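Local coordinates for protein putative polyketide cyclase (Bacillus cereus, PDB 3K0Z) that is of unknown function but, as a putative lipoprotein of the SnoaL-like family with an NTF2-type fold, may act as a polyketide cyclase or related lyase, at residues Asp65-Lys70 / Glu139-Glu144; Gln41-Phe46 / Pro56-Glu61; Gly104-Ala109 / Ile129-Asp134; His94-Asp99 / Arg110-Gly115. One frame throughout, in Å; residues are numbered along the deposited sequence.

Interaction 1 (Asp65-Lys70 / Glu139-Glu144)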
loop_
_atom_site.group_PDB
_atom_site.type_symbol
_atom_site.label_atom_id
_atom_site.label_comp_id
_atom_site.label_asym_id
_atom_site.label_seq_id
_atom_site.Cartn_x
_atom_site.Cartn_y
_atom_site.Cartn_z
ATOM N N ASP A 65 2.165 7.507 -13.250
ATOM C CA ASP A 65 1.655 7.394 -11.889
ATOM C C ASP A 65 0.130 7.379 -11.985
ATOM O O ASP A 65 -0.506 8.362 -12.411
ATOM C CB ASP A 65 2.180 8.576 -11.042
ATOM C CG ASP A 65 1.744 8.517 -9.595
ATOM O OD1 ASP A 65 0.912 7.651 -9.294
ATOM O OD2 ASP A 65 2.237 9.340 -8.767
ATOM N N HIS A 66 -0.463 6.252 -11.618
ATOM C CA HIS A 66 -1.906 6.135 -11.568
ATOM C C HIS A 66 -2.564 6.830 -10.403
ATOM O O HIS A 66 -3.784 6.925 -10.382
ATOM C CB HIS A 66 -2.300 4.657 -11.518
ATOM C CG HIS A 66 -1.937 3.923 -12.758
ATOM N ND1 HIS A 66 -2.677 4.027 -13.907
ATOM C CD2 HIS A 66 -0.899 3.109 -13.046
ATOM C CE1 HIS A 66 -2.119 3.293 -14.850
ATOM N NE2 HIS A 66 -1.039 2.725 -14.355
ATOM N N THR A 67 -1.784 7.303 -9.428
ATOM C CA THR A 67 -2.349 7.873 -8.206
ATOM C C THR A 67 -1.593 9.176 -7.873
ATOM O O THR A 67 -0.962 9.313 -6.840
ATOM C CB THR A 67 -2.200 6.842 -7.087
ATOM O OG1 THR A 67 -0.823 6.464 -6.991
ATOM C CG2 THR A 67 -3.040 5.556 -7.343
ATOM N N LEU A 68 -1.705 10.140 -8.773
ATOM C CA LEU A 68 -0.825 11.286 -8.791
ATOM C C LEU A 68 -1.275 12.248 -7.724
ATOM O O LEU A 68 -2.421 12.651 -7.759
ATOM C CB LEU A 68 -0.908 11.866 -10.199
ATOM C CG LEU A 68 0.108 12.787 -10.805
ATOM C CD1 LEU A 68 1.546 12.156 -10.833
ATOM C CD2 LEU A 68 -0.435 13.162 -12.196
ATOM N N PRO A 69 -0.417 12.563 -6.715
ATOM C CA PRO A 69 -0.805 13.576 -5.721
ATOM C C PRO A 69 -1.232 14.906 -6.352
ATOM O O PRO A 69 -0.766 15.248 -7.454
ATOM C CB PRO A 69 0.466 13.744 -4.894
ATOM C CG PRO A 69 1.147 12.451 -4.992
ATOM C CD PRO A 69 0.905 12.002 -6.398
ATOM N N LYS A 70 -2.174 15.621 -5.714
ATOM C CA LYS A 70 -2.641 16.886 -6.309
ATOM C C LYS A 70 -1.419 17.790 -6.365
ATOM O O LYS A 70 -0.653 17.865 -5.382
ATOM C CB LYS A 70 -3.763 17.572 -5.508
ATOM N N GLU A 139 4.966 1.854 -14.338
ATOM C CA GLU A 139 3.831 2.560 -13.753
ATOM C C GLU A 139 3.717 2.215 -12.251
ATOM O O GLU A 139 4.327 1.251 -11.760
ATOM C CB GLU A 139 2.517 2.227 -14.494
ATOM C CG GLU A 139 2.191 0.760 -14.535
ATOM C CD GLU A 139 1.022 0.379 -15.474
ATOM O OE1 GLU A 139 0.357 1.231 -16.044
ATOM O OE2 GLU A 139 0.741 -0.802 -15.600
ATOM N N ASP A 140 2.972 3.031 -11.509
ATOM C CA ASP A 140 2.786 2.728 -10.124
ATOM C C ASP A 140 1.488 3.260 -9.568
ATOM O O ASP A 140 0.790 4.060 -10.204
ATOM C CB ASP A 140 4.013 3.112 -9.277
ATOM C CG ASP A 140 4.143 4.615 -9.029
ATOM O OD1 ASP A 140 3.549 5.377 -9.777
ATOM O OD2 ASP A 140 4.842 5.034 -8.067
ATOM N N TRP A 141 1.201 2.769 -8.372
ATOM C CA TRP A 141 0.065 3.131 -7.534
ATOM C C TRP A 141 0.653 3.240 -6.146
ATOM O O TRP A 141 1.226 2.284 -5.631
ATOM C CB TRP A 141 -1.009 2.045 -7.532
ATOM C CG TRP A 141 -1.563 1.679 -8.850
ATOM C CD1 TRP A 141 -2.772 2.070 -9.377
ATOM C CD2 TRP A 141 -1.010 0.732 -9.795
ATOM N NE1 TRP A 141 -2.965 1.457 -10.571
ATOM C CE2 TRP A 141 -1.907 0.633 -10.853
ATOM C CE3 TRP A 141 0.143 -0.045 -9.821
ATOM C CZ2 TRP A 141 -1.664 -0.180 -11.978
ATOM C CZ3 TRP A 141 0.385 -0.860 -10.930
ATOM C CH2 TRP A 141 -0.506 -0.895 -12.000
ATOM N N HIS A 142 0.490 4.388 -5.498
ATOM C CA HIS A 142 1.164 4.580 -4.237
ATOM C C HIS A 142 0.380 5.519 -3.350
ATOM O O HIS A 142 -0.472 6.313 -3.811
ATOM C CB HIS A 142 2.557 5.161 -4.514
ATOM C CG HIS A 142 2.526 6.530 -5.113
ATOM N ND1 HIS A 142 2.674 7.675 -4.359
ATOM C CD2 HIS A 142 2.341 6.938 -6.392
ATOM C CE1 HIS A 142 2.611 8.728 -5.152
ATOM N NE2 HIS A 142 2.400 8.310 -6.390
ATOM N N LEU A 143 0.673 5.436 -2.064
ATOM C CA LEU A 143 0.008 6.307 -1.065
ATOM C C LEU A 143 0.960 6.580 0.085
ATOM O O LEU A 143 1.599 5.649 0.594
ATOM C CB LEU A 143 -1.235 5.568 -0.590
ATOM C CG LEU A 143 -2.457 6.278 -0.086
ATOM C CD1 LEU A 143 -2.828 7.539 -0.893
ATOM C CD2 LEU A 143 -3.582 5.213 -0.084
ATOM N N GLU A 144 1.104 7.850 0.433
ATOM C CA GLU A 144 1.951 8.282 1.548
ATOM C C GLU A 144 0.976 8.734 2.583
ATOM O O GLU A 144 -0.094 9.248 2.229
ATOM C CB GLU A 144 2.849 9.447 1.140
ATOM C CG GLU A 144 3.929 9.091 0.121
ATOM C CD GLU A 144 3.409 8.906 -1.302
ATOM O OE1 GLU A 144 2.868 9.880 -1.853
ATOM O OE2 GLU A 144 3.586 7.787 -1.852
HETATM O O HOH W 1 -1.125 9.039 -4.065
#
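Glu139 reaches across to His66 at the start of this contact, where the end of strand 63-65 and the loop after it run beside strand 136-144, its parallel neighbour, at one edge of the curved sheet of an NTF2-like, SnoaL-type fold. Its chain, extended beyond CG, brings OE1 2.7 Å from His66 NE2; the N-H lies in the imidazole plane but meets the carboxylate from well above its own plane. OE2 is taken by His131, so this one carboxylate bridges two histidines. Asp140 pairs with Asp65 in the one beta bridge between the segments, a parallel one, and its carbonyl accepts from His66 N. The OD1 atoms of the two aspartates, like charges, are 3.5 Å apart. Trp141 offers an indole face to His66 in an offset stack, centroids 4.4 Å apart and planes within 12°, with CB of His66 over the same ring. Arg110 of the second subunit adds a cation-pi contact to the indole. At His142 the backbone N donates to Thr67 OG1 at 2.9 Å, while Thr67 N is turned back onto Asp65 OD1 in an Asx turn. The His142 ring is fixed at both nitrogens: ND1 donates to Glu144 OE2, and NE2, with the acceptor only 3° out of the ring plane, donates to Asp65 OD2 at 2.6 Å, on its syn side but tilted from the carboxylate plane.

Interaction 2 (Gln41-Phe46 / Pro56-Glu61)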
loop_
_atom_site.group_PDB
_atom_site.type_symbol
_atom_site.label_atom_id
_atom_site.label_comp_id
_atom_site.label_asym_id
_atom_site.label_seq_id
_atom_site.Cartn_x
_atom_site.Cartn_y
_atom_site.Cartn_z
ATOM N N GLN A 41 15.276 -0.702 -5.303
ATOM C CA GLN A 41 16.332 -0.048 -4.555
ATOM C C GLN A 41 16.689 1.323 -5.154
ATOM O O GLN A 41 16.863 2.307 -4.416
ATOM C CB GLN A 41 17.561 -0.914 -4.490
ATOM C CG GLN A 41 17.498 -2.070 -3.528
ATOM C CD GLN A 41 18.854 -2.682 -3.351
ATOM O OE1 GLN A 41 19.263 -3.608 -4.093
ATOM N NE2 GLN A 41 19.578 -2.193 -2.346
ATOM N N ARG A 42 16.771 1.392 -6.486
ATOM C CA ARG A 42 17.120 2.646 -7.164
ATOM C C ARG A 42 16.010 3.647 -7.017
ATOM O O ARG A 42 16.265 4.813 -6.902
ATOM C CB ARG A 42 17.384 2.446 -8.654
ATOM C CG ARG A 42 18.658 1.697 -8.973
ATOM C CD ARG A 42 18.997 1.712 -10.455
ATOM N NE ARG A 42 20.153 0.851 -10.765
ATOM C CZ ARG A 42 20.077 -0.443 -11.117
ATOM N NH1 ARG A 42 18.919 -1.074 -11.281
ATOM N NH2 ARG A 42 21.192 -1.108 -11.365
ATOM N N PHE A 43 14.768 3.193 -7.080
ATOM C CA PHE A 43 13.629 4.053 -6.927
ATOM C C PHE A 43 13.636 4.663 -5.521
ATOM O O PHE A 43 13.460 5.883 -5.381
ATOM C CB PHE A 43 12.314 3.280 -7.195
ATOM C CG PHE A 43 11.098 4.165 -7.431
ATOM C CD1 PHE A 43 11.076 5.102 -8.463
ATOM C CD2 PHE A 43 9.939 3.988 -6.681
ATOM C CE1 PHE A 43 9.932 5.890 -8.683
ATOM C CE2 PHE A 43 8.786 4.748 -6.956
ATOM C CZ PHE A 43 8.800 5.685 -7.939
ATOM N N TYR A 44 13.855 3.860 -4.480
ATOM C CA TYR A 44 13.906 4.451 -3.122
ATOM C C TYR A 44 15.233 5.187 -2.826
ATOM O O TYR A 44 15.227 6.100 -1.999
ATOM C CB TYR A 44 13.410 3.493 -2.016
ATOM C CG TYR A 44 12.011 3.089 -2.406
ATOM C CD1 TYR A 44 10.975 4.016 -2.379
ATOM C CD2 TYR A 44 11.759 1.842 -2.943
ATOM C CE1 TYR A 44 9.706 3.724 -2.885
ATOM C CE2 TYR A 44 10.475 1.515 -3.410
ATOM C CZ TYR A 44 9.466 2.469 -3.375
ATOM O OH TYR A 44 8.235 2.164 -3.868
ATOM N N ALA A 45 16.326 4.842 -3.506
ATOM C CA ALA A 45 17.548 5.696 -3.484
ATOM C C ALA A 45 17.230 7.106 -4.008
ATOM O O ALA A 45 17.691 8.091 -3.456
ATOM C CB ALA A 45 18.711 5.077 -4.271
ATOM N N PHE A 46 16.444 7.187 -5.078
ATOM C CA PHE A 46 16.079 8.466 -5.610
ATOM C C PHE A 46 15.243 9.228 -4.576
ATOM O O PHE A 46 15.520 10.382 -4.271
ATOM C CB PHE A 46 15.314 8.335 -6.914
ATOM C CG PHE A 46 14.742 9.631 -7.350
ATOM C CD1 PHE A 46 15.580 10.655 -7.781
ATOM C CD2 PHE A 46 13.389 9.874 -7.241
ATOM C CE1 PHE A 46 15.053 11.901 -8.140
ATOM C CE2 PHE A 46 12.850 11.097 -7.603
ATOM C CZ PHE A 46 13.675 12.115 -8.041
ATOM N N PRO A 56 16.448 7.823 -15.181
ATOM C CA PRO A 56 16.478 6.976 -16.346
ATOM C C PRO A 56 17.054 5.572 -16.129
ATOM O O PRO A 56 16.938 4.727 -17.021
ATOM C CB PRO A 56 17.349 7.765 -17.332
ATOM C CG PRO A 56 18.052 8.773 -16.541
ATOM C CD PRO A 56 17.331 8.990 -15.296
ATOM N N GLN A 57 17.691 5.305 -14.990
ATOM C CA GLN A 57 18.151 3.952 -14.745
ATOM C C GLN A 57 17.058 3.129 -14.070
ATOM O O GLN A 57 17.219 1.924 -13.890
ATOM C CB GLN A 57 19.393 3.955 -13.862
ATOM C CG GLN A 57 20.584 4.735 -14.457
ATOM C CD GLN A 57 21.731 4.818 -13.486
ATOM O OE1 GLN A 57 22.416 3.842 -13.264
ATOM N NE2 GLN A 57 21.966 6.010 -12.922
ATOM N N THR A 58 15.960 3.783 -13.678
ATOM C CA THR A 58 14.972 3.162 -12.781
ATOM C C THR A 58 13.574 3.040 -13.376
ATOM O O THR A 58 12.921 1.993 -13.202
ATOM C CB THR A 58 14.877 3.960 -11.483
ATOM O OG1 THR A 58 16.193 4.191 -10.956
ATOM C CG2 THR A 58 13.992 3.228 -10.430
ATOM N N VAL A 59 13.121 4.095 -14.050
ATOM C CA VAL A 59 11.807 4.124 -14.669
ATOM C C VAL A 59 11.910 4.290 -16.185
ATOM O O VAL A 59 12.904 4.791 -16.681
ATOM C CB VAL A 59 10.868 5.202 -14.013
ATOM C CG1 VAL A 59 10.919 5.074 -12.461
ATOM C CG2 VAL A 59 11.253 6.638 -14.441
ATOM N N THR A 60 10.885 3.851 -16.911
ATOM C CA THR A 60 10.868 3.979 -18.360
ATOM C C THR A 60 10.514 5.415 -18.701
ATOM O O THR A 60 9.941 6.152 -17.893
ATOM C CB THR A 60 9.852 3.049 -19.011
ATOM O OG1 THR A 60 8.552 3.378 -18.538
ATOM C CG2 THR A 60 10.188 1.602 -18.703
ATOM N N GLU A 61 10.828 5.823 -19.923
ATOM C CA GLU A 61 10.660 7.237 -20.273
ATOM C C GLU A 61 9.197 7.646 -20.217
ATOM O O GLU A 61 8.917 8.789 -19.980
ATOM C CB GLU A 61 11.261 7.559 -21.641
ATOM C CG GLU A 61 10.419 7.121 -22.793
HETATM O O HOH W 2 22.618 2.973 -10.545
HETATM O O HOH W 3 16.621 -0.166 -12.472
#
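Arg42 and Phe43, on successive positions of helix 30-49, receive Thr58 between them where the short helix 55-58 gives way to strand 59-60. The contact has no direct hydrogen bond and rests on van der Waals packing and two waters. In the apolar part, the methyl CG2 of Thr58 points at the helix backbone, 3.4 Å from Phe43 N, and touches Phe43 CB at 3.6 Å. Phe43 CG stands opposite its own backbone N (chi1 -164°), which carries the ring along the helix flank to Val59, whose CG1 lies 4.0 Å from Phe43 CE1. The same ring continues inward onto Ile137 and Leu130, placing the contact in the core between this helix and the concave sheet of the NTF2-like fold. On the polar side, Thr58 OG1 packs 3.1 Å from Arg42 CB, yet its hydrogen bond goes back to Leu54 O, just before the short helix. Extended from CG to NE, Arg42 brings its guanidinium past Gln57; one water links Arg42 NE to Gln57 OE1, lying 2.9 Å from that oxygen, and a second lies 2.6 Å from Gln57 O and accepts weakly from Arg42 NH1. Gln57 NE2 donates to Glu53 O. The division is consistent with the buried half being held by fit of shape, its Thr58 hydroxyl satisfied by Leu54, whereas solvent mediates polar contact between the guanidinium and Gln57.

Interaction 3 (Gly104-Ala109 / Ile129-Asp134)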
loop_
_atom_site.group_PDB
_atom_site.type_symbol
_atom_site.label_atom_id
_atom_site.label_comp_id
_atom_site.label_asym_id
_atom_site.label_seq_id
_atom_site.Cartn_x
_atom_site.Cartn_y
_atom_site.Cartn_z
ATOM N N GLY A 104 5.338 -12.144 -9.848
ATOM C CA GLY A 104 4.970 -11.903 -11.249
ATOM C C GLY A 104 5.756 -10.697 -11.769
ATOM O O GLY A 104 6.954 -10.717 -11.715
ATOM N N ASP A 105 5.071 -9.645 -12.230
ATOM C CA ASP A 105 5.718 -8.427 -12.700
ATOM C C ASP A 105 5.491 -7.257 -11.748
ATOM O O ASP A 105 5.703 -6.120 -12.149
ATOM C CB ASP A 105 5.138 -8.036 -14.056
ATOM C CG ASP A 105 5.501 -8.994 -15.132
ATOM O OD1 ASP A 105 6.586 -9.615 -15.043
ATOM O OD2 ASP A 105 4.699 -9.103 -16.085
ATOM N N LYS A 106 5.116 -7.538 -10.495
ATOM C CA LYS A 106 4.725 -6.511 -9.528
ATOM C C LYS A 106 5.619 -6.536 -8.286
ATOM O O LYS A 106 6.119 -7.595 -7.851
ATOM C CB LYS A 106 3.237 -6.677 -9.145
ATOM C CG LYS A 106 2.198 -6.455 -10.284
ATOM C CD LYS A 106 1.487 -5.149 -10.231
ATOM C CE LYS A 106 0.526 -4.971 -11.427
ATOM N NZ LYS A 106 -0.788 -5.680 -11.368
ATOM N N VAL A 107 5.870 -5.347 -7.743
ATOM C CA VAL A 107 6.635 -5.214 -6.497
ATOM C C VAL A 107 5.815 -4.339 -5.549
ATOM O O VAL A 107 5.385 -3.274 -5.928
ATOM C CB VAL A 107 8.026 -4.541 -6.722
ATOM C CG1 VAL A 107 8.772 -4.312 -5.362
ATOM C CG2 VAL A 107 8.885 -5.372 -7.608
ATOM N N THR A 108 5.587 -4.797 -4.327
ATOM C CA THR A 108 4.982 -3.940 -3.308
ATOM C C THR A 108 6.081 -3.525 -2.375
ATOM O O THR A 108 6.827 -4.391 -1.908
ATOM C CB THR A 108 3.965 -4.695 -2.488
ATOM O OG1 THR A 108 2.967 -5.258 -3.366
ATOM C CG2 THR A 108 3.328 -3.735 -1.463
ATOM N N ALA A 109 6.191 -2.229 -2.119
ATOM C CA ALA A 109 7.142 -1.706 -1.149
ATOM C C ALA A 109 6.409 -1.004 -0.029
ATOM O O ALA A 109 5.476 -0.212 -0.304
ATOM C CB ALA A 109 8.168 -0.698 -1.827
ATOM N N ILE A 129 2.838 0.212 -5.043
ATOM C CA ILE A 129 2.770 -0.956 -5.915
ATOM C C ILE A 129 3.431 -0.520 -7.234
ATOM O O ILE A 129 2.988 0.440 -7.887
ATOM C CB ILE A 129 1.340 -1.419 -6.191
ATOM C CG1 ILE A 129 0.693 -1.916 -4.885
ATOM C CG2 ILE A 129 1.367 -2.534 -7.262
ATOM C CD1 ILE A 129 -0.820 -2.031 -4.957
ATOM N N LEU A 130 4.485 -1.234 -7.590
ATOM C CA LEU A 130 5.264 -0.950 -8.799
ATOM C C LEU A 130 5.075 -2.041 -9.850
ATOM O O LEU A 130 5.133 -3.205 -9.516
ATOM C CB LEU A 130 6.729 -0.897 -8.426
ATOM C CG LEU A 130 7.188 -0.034 -7.254
ATOM C CD1 LEU A 130 8.676 -0.374 -7.008
ATOM C CD2 LEU A 130 6.989 1.469 -7.423
ATOM N N HIS A 131 4.877 -1.652 -11.112
ATOM C CA HIS A 131 4.842 -2.584 -12.230
ATOM C C HIS A 131 6.214 -2.490 -12.890
ATOM O O HIS A 131 6.653 -1.394 -13.283
ATOM C CB HIS A 131 3.795 -2.171 -13.208
ATOM C CG HIS A 131 3.236 -3.288 -14.023
ATOM N ND1 HIS A 131 2.097 -3.137 -14.786
ATOM C CD2 HIS A 131 3.619 -4.579 -14.162
ATOM C CE1 HIS A 131 1.825 -4.285 -15.385
ATOM N NE2 HIS A 131 2.735 -5.176 -15.023
ATOM N N VAL A 132 6.908 -3.616 -12.979
ATOM C CA VAL A 132 8.286 -3.649 -13.512
ATOM C C VAL A 132 8.348 -4.501 -14.762
ATOM O O VAL A 132 7.839 -5.598 -14.727
ATOM C CB VAL A 132 9.260 -4.268 -12.500
ATOM C CG1 VAL A 132 10.721 -4.094 -12.986
ATOM C CG2 VAL A 132 9.056 -3.648 -11.115
ATOM N N LYS A 133 8.924 -3.974 -15.850
ATOM C CA LYS A 133 9.072 -4.704 -17.099
ATOM C C LYS A 133 10.532 -4.587 -17.502
ATOM O O LYS A 133 11.068 -3.494 -17.560
ATOM C CB LYS A 133 8.180 -4.124 -18.190
ATOM N N ASP A 134 11.189 -5.710 -17.735
ATOM C CA ASP A 134 12.579 -5.712 -18.148
ATOM C C ASP A 134 13.445 -4.850 -17.238
ATOM O O ASP A 134 14.268 -4.093 -17.702
ATOM C CB ASP A 134 12.687 -5.265 -19.601
ATOM C CG ASP A 134 11.890 -6.181 -20.568
ATOM O OD1 ASP A 134 11.906 -7.425 -20.394
ATOM O OD2 ASP A 134 11.246 -5.656 -21.509
HETATM O O HOH W 4 9.216 -7.816 -14.550
#
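Val107 and Leu130 form the hydrogen-bonded pair at the middle of this contact, where strands 106-117 and 120-133 run antiparallel as the two arms of a long beta hairpin in the sheet of the NTF2-like fold. This is its tight part. Leu130 N donates to Val107 O at 2.8 Å and Val107 N returns a bond to Leu130 O; on the face that carries Leu130, Val107 CG2 meets Val132 CG2 at 3.9 Å. Met36, Phe43 and Tyr44 of helix 30-49 cover this side, making it part of the hydrophobic core. The other face carries Lys106 and Thr108 opposite His131 and Ile129, and it turns to the second subunit. Bent at chi2 (-103°) and chi4, Lys106 lays CE 4.0 Å over the centre of the His131 ring, only 4° off its normal, with CD against Ile129 CG2; NZ then continues to a salt bridge with Asp99 of the second subunit. Toward the open end of the hairpin, away from its turn, the packing gives way to solvent. Asp105 O still accepts a nearly straight bond from Val132 N, 2.9 Å, and lies at the edge of His131, 3.3 Å from CD2, but a water lies between Asp105 OD1 and Val132 O. The aliphatic part of Lys106 thus shields one imidazole face while its ammonium serves the dimer, and Glu139 ties the ring to the next strand.

Interaction 4 (His94-Asp99 / Arg110-Gly115)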
loop_
_atom_site.group_PDB
_atom_site.type_symbol
_atom_site.label_atom_id
_atom_site.label_comp_id
_atom_site.label_asym_id
_atom_site.label_seq_id
_atom_site.Cartn_x
_atom_site.Cartn_y
_atom_site.Cartn_z
ATOM N N HIS A 94 14.670 11.171 5.210
ATOM C CA HIS A 94 15.352 9.916 4.907
ATOM C C HIS A 94 14.308 8.849 4.639
ATOM O O HIS A 94 13.290 8.786 5.361
ATOM C CB HIS A 94 16.208 9.544 6.131
ATOM C CG HIS A 94 17.116 10.661 6.560
ATOM N ND1 HIS A 94 18.345 10.875 5.978
ATOM C CD2 HIS A 94 16.937 11.670 7.445
ATOM C CE1 HIS A 94 18.900 11.948 6.512
ATOM N NE2 HIS A 94 18.063 12.451 7.401
ATOM N N CYS A 95 14.579 7.995 3.653
ATOM C CA CYS A 95 13.645 6.940 3.219
ATOM C C CYS A 95 14.289 5.561 3.401
ATOM O O CYS A 95 15.413 5.381 2.959
ATOM C CB CYS A 95 13.332 7.161 1.739
ATOM S SG CYS A 95 12.257 5.897 1.026
ATOM N N GLU A 96 13.570 4.625 4.038
ATOM C CA GLU A 96 13.993 3.241 4.213
ATOM C C GLU A 96 12.906 2.286 3.715
ATOM O O GLU A 96 11.724 2.612 3.772
ATOM C CB GLU A 96 14.266 2.991 5.675
ATOM C CG GLU A 96 15.494 3.692 6.188
ATOM C CD GLU A 96 15.994 3.049 7.522
ATOM O OE1 GLU A 96 15.252 3.029 8.526
ATOM O OE2 GLU A 96 17.126 2.522 7.532
ATOM N N ILE A 97 13.315 1.144 3.179
ATOM C CA ILE A 97 12.406 0.117 2.718
ATOM C C ILE A 97 12.179 -0.891 3.872
ATOM O O ILE A 97 13.108 -1.640 4.297
ATOM C CB ILE A 97 12.984 -0.649 1.451
ATOM C CG1 ILE A 97 13.353 0.302 0.301
ATOM C CG2 ILE A 97 12.013 -1.795 0.991
ATOM C CD1 ILE A 97 14.155 -0.399 -0.854
ATOM N N GLU A 98 10.973 -0.869 4.417
ATOM C CA GLU A 98 10.608 -1.802 5.454
ATOM C C GLU A 98 10.294 -3.201 4.950
ATOM O O GLU A 98 10.643 -4.196 5.602
ATOM C CB GLU A 98 9.443 -1.294 6.287
ATOM C CG GLU A 98 9.689 0.047 6.952
ATOM C CD GLU A 98 10.771 -0.006 8.009
ATOM O OE1 GLU A 98 10.845 -1.016 8.722
ATOM O OE2 GLU A 98 11.562 0.942 8.115
ATOM N N ASP A 99 9.673 -3.318 3.801
ATOM C CA ASP A 99 9.293 -4.633 3.315
ATOM C C ASP A 99 9.131 -4.533 1.791
ATOM O O ASP A 99 8.745 -3.489 1.269
ATOM C CB ASP A 99 8.030 -5.091 4.036
ATOM C CG ASP A 99 7.726 -6.601 3.876
ATOM O OD1 ASP A 99 8.540 -7.368 3.324
ATOM O OD2 ASP A 99 6.607 -6.998 4.308
ATOM N N ARG A 110 6.837 -1.264 1.213
ATOM C CA ARG A 110 6.368 -0.508 2.344
ATOM C C ARG A 110 7.548 0.326 2.832
ATOM O O ARG A 110 8.614 -0.223 3.190
ATOM C CB ARG A 110 5.852 -1.417 3.464
ATOM C CG ARG A 110 5.395 -0.703 4.701
ATOM C CD ARG A 110 4.639 -1.640 5.692
ATOM N NE ARG A 110 5.464 -2.697 6.271
ATOM C CZ ARG A 110 6.269 -2.547 7.309
ATOM N NH1 ARG A 110 6.449 -1.369 7.864
ATOM N NH2 ARG A 110 6.940 -3.594 7.771
ATOM N N LEU A 111 7.346 1.625 2.884
ATOM C CA LEU A 111 8.407 2.587 3.207
ATOM C C LEU A 111 8.239 3.286 4.540
ATOM O O LEU A 111 7.112 3.386 5.052
ATOM C CB LEU A 111 8.461 3.660 2.118
ATOM C CG LEU A 111 8.713 3.241 0.648
ATOM C CD1 LEU A 111 9.851 2.130 0.470
ATOM C CD2 LEU A 111 7.415 2.868 -0.115
ATOM N N SER A 112 9.366 3.692 5.148
ATOM C CA SER A 112 9.345 4.560 6.323
ATOM C C SER A 112 10.120 5.825 5.943
ATOM O O SER A 112 11.175 5.739 5.298
ATOM C CB SER A 112 9.928 3.875 7.573
ATOM O OG SER A 112 11.172 3.281 7.269
ATOM N N PHE A 113 9.539 6.983 6.242
ATOM C CA PHE A 113 10.173 8.273 6.013
ATOM C C PHE A 113 10.354 8.918 7.374
ATOM O O PHE A 113 9.369 9.090 8.120
ATOM C CB PHE A 113 9.290 9.179 5.161
ATOM C CG PHE A 113 9.242 8.799 3.721
ATOM C CD1 PHE A 113 10.188 9.308 2.821
ATOM C CD2 PHE A 113 8.250 7.950 3.252
ATOM C CE1 PHE A 113 10.146 8.946 1.480
ATOM C CE2 PHE A 113 8.194 7.591 1.899
ATOM C CZ PHE A 113 9.160 8.077 1.023
ATOM N N THR A 114 11.585 9.294 7.702
ATOM C CA THR A 114 11.887 9.870 8.996
ATOM C C THR A 114 12.781 11.097 8.855
ATOM O O THR A 114 13.541 11.240 7.891
ATOM C CB THR A 114 12.593 8.857 9.927
ATOM O OG1 THR A 114 13.808 8.464 9.316
ATOM C CG2 THR A 114 11.746 7.616 10.123
ATOM N N GLY A 115 12.666 12.000 9.819
ATOM C CA GLY A 115 13.496 13.195 9.806
ATOM C C GLY A 115 13.047 14.177 10.880
ATOM O O GLY A 115 12.572 13.771 11.946
HETATM O O HOH W 5 13.618 6.807 7.476
HETATM O O HOH W 6 13.284 4.607 8.663
HETATM O O HOH W 7 9.219 -3.148 9.507
HETATM O O HOH W 8 4.925 -5.275 5.519
#
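Strands 93-103 and 106-117 run antiparallel, their axes 4.6 Å apart at closest approach, in regular register from His94-Thr114 to Ile97-Leu111 until a classic bulge sets Glu98 and Asp99 together against Arg110. At the bulge Arg110 O accepts from Glu98 N at 2.7 Å and, weakly, from Asp99 N, while Arg110 N donates to Asp99 O. The Arg110 side chain, bent at chi3 (65°), folds its guanidinium over Glu98, whose CB sits 3.3 Å above one face of that plane. No N-H of Arg110 points at Glu98 OE1; water joins Arg110 NH2 to that oxygen, and another joins Arg110 NE to Asp99 OD2. Asp99 and Arg110 also reach Lys106 and Trp141, respectively, of the second subunit. The long curved hairpin is a central part of the NTF2-like sheet; one face meets the second subunit at its Asp99/Arg110 end, and the other is turned toward helix 30-49. Ser112 OG donates to the anti side of Glu98 OE2 at a short 2.5 Å, and receives a proton from a water that also donates to Glu96 OE1; Glu96 OE2 pairs with Lys20. On the helix-facing side Ile97 CG1 meets Leu111 CD1 at 4.0 Å, the two chains pointing the same way. Beside them, Cys95 directs SG obliquely at the Phe113 ring, 4.2 Å from its centroid, while CB touches Phe113 CE1 at 3.7 Å.

Interactions 1, 3 and 4 follow one another across the same sheet, and interaction 2 holds the helix that packs on it. Interaction 3 meets interaction 1 through Trp141 O and Ile129 N, 2.7 Å apart, and shares strand 106-117 with interaction 4, although their centres are about 18 Å apart. From interaction 2, Tyr44 lies against strand 106-117, between interactions 3 and 4: its CD1 is 3.6 Å from Leu111 CD1, its OH 3.5 Å from Ala109 CB. Phe43 CZ comes 4.0 Å from Asp140 OD2 of interaction 1, where a bound buffer molecule about 4 Å from the Pro69 side chain may mark a pocket. Interactions 1, 3 and 4 all touch the second subunit.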